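Local coordinates for protein (auracyanin) (Chloroflexus aurantiacus, PDB 1QHQ) that carries electrons as a blue copper protein, probably as a soluble acceptor for the membrane-bound alternative complex III, at residues A[111-115]-A[116-120]. Sequence-based numbering, arbitrary orientation. Where two conformers were deposited one is given.
Sequences RTPAP and GTYLY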
loop_
_atom_site.group_PDB
_atom_site.type_symbol
_atom_site.label_atom_id
_atom_site.label_comp_id
_atom_site.label_asym_id
_atom_site.label_seq_id
_atom_site.Cartn_x
_atom_site.Cartn_y
_atom_site.Cartn_z
ATOM N N ARG A 111 8.402 -9.114 2.705
ATOM C CA ARG A 111 8.540 -9.726 4.032
ATOM C C ARG A 111 7.943 -8.761 5.064
ATOM O O ARG A 111 8.292 -7.592 5.115
ATOM C CB ARG A 111 10.010 -10.017 4.355
ATOM C CG ARG A 111 10.161 -10.749 5.700
ATOM C CD ARG A 111 11.604 -11.211 5.891
ATOM N NE ARG A 111 12.020 -12.109 4.811
ATOM C CZ ARG A 111 11.807 -13.418 4.820
ATOM N NH1 ARG A 111 11.151 -13.960 5.848
ATOM N NH2 ARG A 111 12.177 -14.196 3.820
ATOM N N THR A 112 6.964 -9.273 5.802
ATOM C CA THR A 112 6.362 -8.381 6.829
ATOM C C THR A 112 7.428 -7.984 7.847
ATOM O O THR A 112 8.376 -8.737 8.101
ATOM C CB THR A 112 5.219 -9.112 7.524
ATOM O OG1 THR A 112 5.756 -10.353 8.036
ATOM C CG2 THR A 112 4.078 -9.454 6.562
ATOM N N PRO A 113 7.277 -6.818 8.443
ATOM C CA PRO A 113 8.170 -6.290 9.447
ATOM C C PRO A 113 7.992 -6.947 10.807
ATOM O O PRO A 113 7.339 -7.997 10.913
ATOM C CB PRO A 113 7.773 -4.797 9.487
ATOM C CG PRO A 113 6.281 -4.874 9.272
ATOM C CD PRO A 113 6.137 -5.898 8.154
ATOM N N ALA A 114 8.642 -6.407 11.833
ATOM C CA ALA A 114 8.532 -6.996 13.204
ATOM C C ALA A 114 7.142 -6.815 13.758
ATOM O O ALA A 114 6.380 -5.956 13.243
ATOM C CB ALA A 114 9.509 -6.155 14.065
ATOM N N PRO A 115 6.765 -7.483 14.809
ATOM C CA PRO A 115 5.452 -7.350 15.422
ATOM C C PRO A 115 5.239 -5.896 15.765
ATOM O O PRO A 115 6.174 -5.176 16.160
ATOM C CB PRO A 115 5.556 -8.196 16.713
ATOM C CG PRO A 115 6.521 -9.293 16.262
ATOM C CD PRO A 115 7.594 -8.498 15.524
ATOM N N GLY A 116 4.008 -5.381 15.526
ATOM C CA GLY A 116 3.750 -3.976 15.796
ATOM C C GLY A 116 2.520 -3.576 14.915
ATOM O O GLY A 116 1.893 -4.448 14.369
ATOM N N THR A 117 2.284 -2.291 14.933
ATOM C CA THR A 117 1.117 -1.745 14.192
ATOM C C THR A 117 1.641 -0.708 13.205
ATOM O O THR A 117 2.552 0.058 13.430
ATOM C CB THR A 117 0.166 -1.097 15.192
ATOM O OG1 THR A 117 -0.333 -2.110 16.075
ATOM C CG2 THR A 117 -1.025 -0.430 14.513
ATOM N N TYR A 118 1.080 -0.802 11.986
ATOM C CA TYR A 118 1.615 -0.067 10.855
ATOM C C TYR A 118 0.433 0.428 9.989
ATOM O O TYR A 118 -0.530 -0.326 9.827
ATOM C CB TYR A 118 2.428 -1.027 9.955
ATOM C CG TYR A 118 3.601 -1.671 10.677
ATOM C CD1 TYR A 118 3.424 -2.862 11.375
ATOM C CD2 TYR A 118 4.861 -1.125 10.552
ATOM C CE1 TYR A 118 4.522 -3.429 12.027
ATOM C CE2 TYR A 118 5.969 -1.731 11.144
ATOM C CZ TYR A 118 5.747 -2.861 11.898
ATOM O OH TYR A 118 6.858 -3.472 12.505
ATOM N N LEU A 119 0.543 1.631 9.480
ATOM C CA LEU A 119 -0.533 2.068 8.560
ATOM C C LEU A 119 -0.214 1.606 7.141
ATOM O O LEU A 119 0.940 1.601 6.720
ATOM C CB LEU A 119 -0.595 3.599 8.526
ATOM C CG LEU A 119 -1.255 4.282 9.712
ATOM C CD1 LEU A 119 -1.218 5.807 9.477
ATOM C CD2 LEU A 119 -2.673 3.825 9.921
ATOM N N TYR A 120 -1.291 1.326 6.407
ATOM C CA TYR A 120 -1.206 1.234 4.953
ATOM C C TYR A 120 -2.115 2.394 4.408
ATOM O O TYR A 120 -3.103 2.708 5.067
ATOM C CB TYR A 120 -1.599 -0.064 4.362
ATOM C CG TYR A 120 -2.918 -0.655 4.759
ATOM C CD1 TYR A 120 -2.986 -1.514 5.899
ATOM C CD2 TYR A 120 -4.095 -0.434 4.042
ATOM C CE1 TYR A 120 -4.176 -2.099 6.221
ATOM C CE2 TYR A 120 -5.280 -1.020 4.402
ATOM C CZ TYR A 120 -5.325 -1.864 5.506
ATOM O OH TYR A 120 -6.508 -2.436 5.885
#
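Tyr118 reaches back across the turn that precedes its strand and donates its phenol proton to Ala114 O, with OH and O 2.6 Å apart. This is a tyrosine corner, the motif of Greek-key β-proteins in which a tyrosine near one end of an antiparallel strand bonds the backbone a few residues earlier, here four. The carbonyl oxygen lies at the ring's edge, in its plane, whereas the hydroxyl approaches bent, at a C=O···O angle of 130° and tilted from the carbonyl plane. With CG anti to the carbonyl carbon (chi1 -60°), the ring is sent across the inside of the bend, its hydroxyl toward Ala114.

The apolar half of the contact is a CH-pi interaction: Pro113 CG sits over one ring face, 3.6 Å from the centroid and displaced toward the hydroxyl-bearing CZ. A phenylalanine here would probably keep this packing but leave Ala114 O without its phenol donor, so the turn would be held less firmly.

Backbone shape matters too, since at Gly116 any side chain would jam against Pro115 O.

The loop passes from strand 104-111 in one sheet to strand 116-121 in the other; Pro113 and Tyr118 both pack on Val138 of strand 133-139, and the backbones of Gly116 and Val138 are hydrogen-bonded to each other.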